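Apc35852 (Geobacillus stearothermophilus, PDB 1U9C) is of unknown function but belongs to the DJ-1/PfpI family, whose members include chaperones, glyoxalases and proteases with a nucleophilic cysteine. Local coordinates at residues Trp27-Glu30 against Phe31-Tyr35; Glu64-Pro67 against Ser68-Glu71. All blocks are in the same frame, centred on the assembly; numbering follows the deposited sequence.

Contact 1 of 2, residues Trp27-Glu30 against Phe31-Tyr35; sequences WLEE and FAVPY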
ATOM      1  N   TRP A  27       2.699   7.948   4.444  1.00 20.13           N
ATOM      2  CA  TRP A  27       2.704   7.767   5.878  1.00 20.51           C
ATOM      3  C   TRP A  27       3.933   6.924   6.245  1.00 19.63           C
ATOM      4  O   TRP A  27       3.949   5.726   5.986  1.00 20.08           O
ATOM      5  CB  TRP A  27       1.435   7.055   6.393  1.00 21.23           C
ATOM      6  CG  TRP A  27       1.271   7.221   7.836  1.00 21.79           C
ATOM      7  CD1 TRP A  27       1.813   6.437   8.829  1.00 22.49           C
ATOM      8  CD2 TRP A  27       0.628   8.307   8.490  1.00 21.87           C
ATOM      9  NE1 TRP A  27       1.499   6.968  10.068  1.00 23.44           N
ATOM     10  CE2 TRP A  27       0.789   8.116   9.867  1.00 22.66           C
ATOM     11  CE3 TRP A  27      -0.079   9.424   8.033  1.00 23.05           C
ATOM     12  CZ2 TRP A  27       0.267   9.001  10.788  1.00 24.25           C
ATOM     13  CZ3 TRP A  27      -0.590  10.303   8.965  1.00 25.36           C
ATOM     14  CH2 TRP A  27      -0.420  10.091  10.286  1.00 24.48           C
ATOM     15  N   LEU A  28       4.933   7.564   6.803  1.00 19.42           N
ATOM     16  CA  LEU A  28       6.260   6.974   6.946  1.00 19.31           C
ATOM     17  C   LEU A  28       6.267   5.561   7.510  1.00 20.54           C
ATOM     18  O   LEU A  28       6.885   4.647   6.921  1.00 20.43           O
ATOM     19  CB  LEU A  28       7.178   7.926   7.715  1.00 21.37           C
ATOM     20  CG  LEU A  28       8.572   7.366   7.942  1.00 20.94           C
ATOM     21  CD1 LEU A  28       9.343   7.025   6.666  1.00 22.75           C
ATOM     22  CD2 LEU A  28       9.328   8.395   8.785  1.00 21.85           C
ATOM     23  N   GLU A  29       5.583   5.313   8.613  1.00 20.51           N
ATOM     24  CA  GLU A  29       5.673   4.027   9.268  1.00 20.27           C
ATOM     25  C   GLU A  29       5.233   2.910   8.347  1.00 20.22           C
ATOM     26  O   GLU A  29       5.673   1.757   8.487  1.00 21.04           O
ATOM     27  CB  GLU A  29       4.801   4.022  10.571  1.00 21.46           C
ATOM     28  CG  GLU A  29       4.675   2.671  11.262  1.00 24.71           C
ATOM     29  CD  GLU A  29       3.822   2.659  12.494  1.00 27.48           C
ATOM     30  OE1 GLU A  29       3.071   3.624  12.768  1.00 33.14           O
ATOM     31  OE2 GLU A  29       3.907   1.596  13.161  1.00 32.62           O
ATOM     32  N   GLU A  30       4.250   3.182   7.515  1.00 19.80           N
ATOM     33  CA  GLU A  30       3.680   2.170   6.637  1.00 19.93           C
ATOM     34  C   GLU A  30       4.640   1.650   5.588  1.00 19.78           C
ATOM     35  O   GLU A  30       4.427   0.573   5.044  1.00 20.42           O
ATOM     36  CB  GLU A  30       2.398   2.677   6.015  1.00 20.84           C
ATOM     37  CG  GLU A  30       1.284   2.872   7.056  1.00 20.78           C
ATOM     38  CD  GLU A  30       0.088   3.561   6.560  1.00 24.34           C
ATOM     39  OE1 GLU A  30      -0.077   3.779   5.399  1.00 24.35           O
ATOM     40  OE2 GLU A  30      -0.724   3.922   7.491  1.00 25.38           O
ATOM     41  N   PHE A  31       5.646   2.441   5.275  1.00 19.79           N
ATOM     42  CA  PHE A  31       6.805   2.015   4.486  1.00 19.99           C
ATOM     43  C   PHE A  31       7.904   1.444   5.386  1.00 19.42           C
ATOM     44  O   PHE A  31       8.412   0.359   5.128  1.00 19.76           O
ATOM     45  CB  PHE A  31       7.377   3.183   3.680  1.00 19.38           C
ATOM     46  CG  PHE A  31       8.618   2.832   2.951  1.00 19.34           C
ATOM     47  CD1 PHE A  31       8.579   2.100   1.780  1.00 19.83           C
ATOM     48  CD2 PHE A  31       9.876   3.133   3.471  1.00 19.83           C
ATOM     49  CE1 PHE A  31       9.749   1.727   1.140  1.00 20.77           C
ATOM     50  CE2 PHE A  31      11.019   2.783   2.832  1.00 21.45           C
ATOM     51  CZ  PHE A  31      10.964   2.077   1.680  1.00 20.66           C
ATOM     52  N   ALA A  32       8.274   2.192   6.416  1.00 19.11           N
ATOM     53  CA  ALA A  32       9.494   1.872   7.150  1.00 19.35           C
ATOM     54  C   ALA A  32       9.387   0.545   7.909  1.00 20.62           C
ATOM     55  O   ALA A  32      10.324  -0.255   7.906  1.00 20.78           O
ATOM     56  CB  ALA A  32       9.863   2.989   8.127  1.00 20.18           C
ATOM     57  N   VAL A  33       8.269   0.273   8.580  1.00 20.08           N
ATOM     58  CA  VAL A  33       8.178  -0.948   9.359  1.00 20.48           C
ATOM     59  C   VAL A  33       8.190  -2.179   8.419  1.00 21.33           C
ATOM     60  O   VAL A  33       8.954  -3.118   8.633  1.00 21.84           O
ATOM     61  CB  VAL A  33       6.977  -0.879  10.280  1.00 20.45           C
ATOM     62  CG1 VAL A  33       6.509  -2.263  10.709  1.00 23.59           C
ATOM     63  CG2 VAL A  33       7.286   0.038  11.480  1.00 23.07           C
ATOM     64  N   PRO A  34       7.375  -2.218   7.370  1.00 20.36           N
ATOM     65  CA  PRO A  34       7.481  -3.309   6.409  1.00 20.46           C
ATOM     66  C   PRO A  34       8.860  -3.444   5.767  1.00 20.13           C
ATOM     67  O   PRO A  34       9.342  -4.576   5.596  1.00 20.54           O
ATOM     68  CB  PRO A  34       6.343  -3.008   5.414  1.00 21.21           C
ATOM     69  CG  PRO A  34       5.351  -2.281   6.271  1.00 20.80           C
ATOM     70  CD  PRO A  34       6.209  -1.369   7.090  1.00 21.44           C
ATOM     71  N   TYR A  35       9.441  -2.332   5.365  1.00 20.90           N
ATOM     72  CA  TYR A  35      10.773  -2.369   4.730  1.00 21.19           C
ATOM     73  C   TYR A  35      11.758  -3.082   5.683  1.00 22.89           C
ATOM     74  O   TYR A  35      12.482  -3.987   5.233  1.00 21.96           O
ATOM     75  CB  TYR A  35      11.230  -0.928   4.459  1.00 21.95           C
ATOM     76  CG  TYR A  35      12.614  -0.801   3.808  1.00 20.99           C
ATOM     77  CD1 TYR A  35      12.746  -0.920   2.475  1.00 23.45           C
ATOM     78  CD2 TYR A  35      13.734  -0.552   4.557  1.00 25.12           C
ATOM     79  CE1 TYR A  35      13.981  -0.800   1.868  1.00 25.38           C
ATOM     80  CE2 TYR A  35      14.987  -0.414   3.918  1.00 25.71           C
ATOM     81  CZ  TYR A  35      15.049  -0.526   2.591  1.00 26.29           C
ATOM     82  OH  TYR A  35      16.297  -0.391   1.961  1.00 32.85           O
TER
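The backbone of Leu-28 and Glu-29 meets that of Ala-32 and Val-33 through the first i to i+4 bonds of helix 28-40: Ala-32 N bonds to Leu-28 O at 2.9 Å, and Val-33 N to Glu-29 O at 3.0 Å. Leu-28 O also receives a weak bond from Phe-31 N. The run of i to i+4 bonds is interrupted at Pro-34, which has no N-H to offer; its ring leans on the next carbonyl instead, with CG 3.2 Å from Glu-30 O. That buried oxygen has no hydrogen-bond partner, and the helix is kinked here. One turn apart, the side chains of Glu-29 and Val-33 run side by side. The Glu-29 chain leaves trans to the backbone N (chi1 173°) and stays extended, which brings its CG to 3.7 Å from Val-33 CG2. Leu-28 CD1 approaches Ala-32 CB more loosely, at 4.3 Å. Over one face of the Phe-31 ring, offset toward its rim, lies Tyr-35 CB. The Glu-30 carboxylate accepts a weak bond from Gly-97 N at OE1 and lies beside the oxidised Cys-129, consistent with the acidic residue that accompanies the reactive cysteine in the DJ-1/PfpI family. Around the helix, Phe-31 and Pro-34 pack on Met-10 of strand 7-12, Val-33 and Pro-34 touch helix 209-221, and Leu-28 and Ala-32 meet helix 70-75.

Contact 2 of 2, residues Glu64-Pro67 against Ser68-Glu71; sequences EKDP and SWAE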
ATOM      1  N   GLU A  64       7.643  10.777  15.184  1.00 17.02           N
ATOM      2  CA  GLU A  64       8.103   9.713  16.091  1.00 17.87           C
ATOM      3  C   GLU A  64       8.906   8.630  15.418  1.00 20.04           C
ATOM      4  O   GLU A  64       8.636   7.448  15.515  1.00 21.95           O
ATOM      5  CB  GLU A  64       6.899   9.113  16.857  1.00 17.06           C
ATOM      6  CG  GLU A  64       6.083  10.070  17.683  1.00 17.82           C
ATOM      7  CD  GLU A  64       6.903  10.773  18.714  1.00 17.13           C
ATOM      8  OE1 GLU A  64       7.997  10.273  19.119  1.00 16.81           O
ATOM      9  OE2 GLU A  64       6.531  11.840  19.272  1.00 15.73           O
ATOM     10  N   LYS A  65       9.895   9.079  14.698  1.00 19.79           N
ATOM     11  CA  LYS A  65      10.739   8.144  13.936  1.00 20.02           C
ATOM     12  C   LYS A  65      11.522   7.215  14.873  1.00 20.20           C
ATOM     13  O   LYS A  65      12.154   7.669  15.849  1.00 20.63           O
ATOM     14  CB  LYS A  65      11.672   8.997  13.066  1.00 21.21           C
ATOM     15  CG  LYS A  65      10.935   9.776  11.970  1.00 22.38           C
ATOM     16  CD  LYS A  65      11.925  10.674  11.180  1.00 25.29           C
ATOM     17  CE  LYS A  65      11.220  11.517  10.148  1.00 27.74           C
ATOM     18  NZ  LYS A  65      12.237  12.428   9.563  1.00 31.27           N
ATOM     19  N   ASP A  66      11.446   5.907  14.589  1.00 20.99           N
ATOM     20  CA  ASP A  66      12.172   4.866  15.318  1.00 20.75           C
ATOM     21  C   ASP A  66      13.620   4.939  14.829  1.00 20.34           C
ATOM     22  O   ASP A  66      13.867   5.066  13.576  1.00 20.66           O
ATOM     23  CB  ASP A  66      11.511   3.512  15.037  1.00 23.36           C
ATOM     24  CG  ASP A  66      11.930   2.372  15.897  1.00 25.44           C
ATOM     25  OD1 ASP A  66      13.117   2.203  16.235  1.00 28.80           O
ATOM     26  OD2 ASP A  66      11.093   1.473  16.228  1.00 32.42           O
ATOM     27  N   PRO A  67      14.576   4.813  15.726  1.00 20.03           N
ATOM     28  CA  PRO A  67      15.967   4.705  15.298  1.00 21.06           C
ATOM     29  C   PRO A  67      16.261   3.604  14.312  1.00 22.17           C
ATOM     30  O   PRO A  67      17.083   3.774  13.435  1.00 22.50           O
ATOM     31  CB  PRO A  67      16.684   4.455  16.590  1.00 21.04           C
ATOM     32  CG  PRO A  67      15.796   5.119  17.637  1.00 20.81           C
ATOM     33  CD  PRO A  67      14.427   4.924  17.188  1.00 19.51           C
ATOM     34  N   SER A  68      15.469   2.555  14.316  1.00 21.30           N
ATOM     35  CA  SER A  68      15.645   1.464  13.388  1.00 21.08           C
ATOM     36  C   SER A  68      15.337   1.855  11.960  1.00 20.52           C
ATOM     37  O   SER A  68      15.678   1.105  11.036  1.00 21.37           O
ATOM     38  CB  SER A  68      14.805   0.255  13.829  1.00 22.65           C
ATOM     39  OG  SER A  68      13.439   0.570  13.692  1.00 24.12           O
ATOM     40  N   TRP A  69      14.601   2.930  11.710  1.00 19.38           N
ATOM     41  CA  TRP A  69      14.167   3.349  10.372  1.00 19.32           C
ATOM     42  C   TRP A  69      15.171   4.122   9.509  1.00 18.98           C
ATOM     43  O   TRP A  69      14.855   4.556   8.399  1.00 20.71           O
ATOM     44  CB  TRP A  69      12.898   4.222  10.482  1.00 19.37           C
ATOM     45  CG  TRP A  69      11.774   3.563  11.179  1.00 20.56           C
ATOM     46  CD1 TRP A  69      11.666   2.281  11.578  1.00 21.72           C
ATOM     47  CD2 TRP A  69      10.530   4.192  11.464  1.00 21.43           C
ATOM     48  NE1 TRP A  69      10.430   2.061  12.156  1.00 24.02           N
ATOM     49  CE2 TRP A  69       9.733   3.233  12.100  1.00 20.91           C
ATOM     50  CE3 TRP A  69      10.031   5.487  11.293  1.00 20.81           C
ATOM     51  CZ2 TRP A  69       8.432   3.549  12.575  1.00 22.26           C
ATOM     52  CZ3 TRP A  69       8.716   5.746  11.728  1.00 22.16           C
ATOM     53  CH2 TRP A  69       7.991   4.784  12.345  1.00 21.92           C
ATOM     54  N   ALA A  70      16.398   4.250   9.996  1.00 19.95           N
ATOM     55  CA  ALA A  70      17.390   5.071   9.314  1.00 19.72           C
ATOM     56  C   ALA A  70      17.556   4.657   7.830  1.00 18.90           C
ATOM     57  O   ALA A  70      17.549   5.496   6.940  1.00 20.66           O
ATOM     58  CB  ALA A  70      18.722   4.968   9.986  1.00 21.01           C
ATOM     59  N   GLU A  71      17.729   3.370   7.571  1.00 18.76           N
ATOM     60  CA  GLU A  71      17.931   2.942   6.203  1.00 19.25           C
ATOM     61  C   GLU A  71      16.671   3.102   5.344  1.00 19.52           C
ATOM     62  O   GLU A  71      16.708   3.432   4.159  1.00 20.33           O
ATOM     63  CB  GLU A  71      18.399   1.488   6.177  1.00 19.44           C
ATOM     64  CG  GLU A  71      19.821   1.339   6.661  1.00 21.75           C
ATOM     65  CD  GLU A  71      20.069  -0.078   7.096  1.00 26.24           C
ATOM     66  OE1 GLU A  71      19.717  -0.478   8.266  1.00 30.20           O
ATOM     67  OE2 GLU A  71      20.599  -0.785   6.237  1.00 35.15           O
TER
HETATM   68  O   HOH W   1      12.012  -1.509  14.909  1.00 37.96           O
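Asp-66 and Trp-69 cross at about a right angle, the aspartate lying over one face of the indole with its carboxylate plane 36° from the ring plane. The touching atom is CB, not the charged end: Asp-66 CB sits 3.4 Å from the centroid of the five-membered ring of Trp-69 and 13° off its normal, a CH-pi contact. Lys-65 C lies over the same face, offset toward the rim, and Lys-65 CA is 3.8 Å from Trp-69 CE3. What turns the ring under this loop is the first torsion of Trp-69 (chi1 -57°), which sets CG beside its own N, while that N donates to Asp-66 O at 2.9 Å and closes the turn. The Asp-66 carboxylate, for its part, turns to Ser-68. There OD1 takes a straight bond from Ser-68 N at 3.1 Å, which meets it from above the carboxylate plane, and Ser-68 OG lies 3.0 Å from the same OD1, a weak contact. A water lies 2.8 Å from Ser-68 OG and makes a weak bond to Asp-66 OD2, completing a small polar bridge. Replacing the indole of Trp-69 by the methyl group of an alanine is likely to strip Asp-66 CB of its CH-pi partner and to open a gap against Glu-29 and Ala-32 of helix 28-40. The bond from Ser-68 N to the side chain of Asp-66, two residues earlier, is that of an Asx turn; together with the 3-10 turn through Pro-67 and Ser-68 it leads the loop into helix 70-75, whose N-cap position is held by Trp-69.

Contact 1 is buried, about 10 Å from the centre of the chain to its own centre, whereas contact 2 lies on the surface, about 19 Å out, with only Trp-69 buried among its touching residues. Both form the start of a helix, and the two starts pack together: the Trp-69 indole rests on helix 28-40, its CD2 3.6 Å from Ala-32 CB, while Lys-65 meets Leu-28. Across 27-35 the bonding is main-chain, the buried Glu-30 carboxylate facing Gly-97 and Cys-129 instead; in 64-71 a carboxylate, a hydroxyl and a water share the bonding. Helix 28-40, which packs on strand 7-12 through Phe-31 and Pro-34, carries the 64-71 turn on another side.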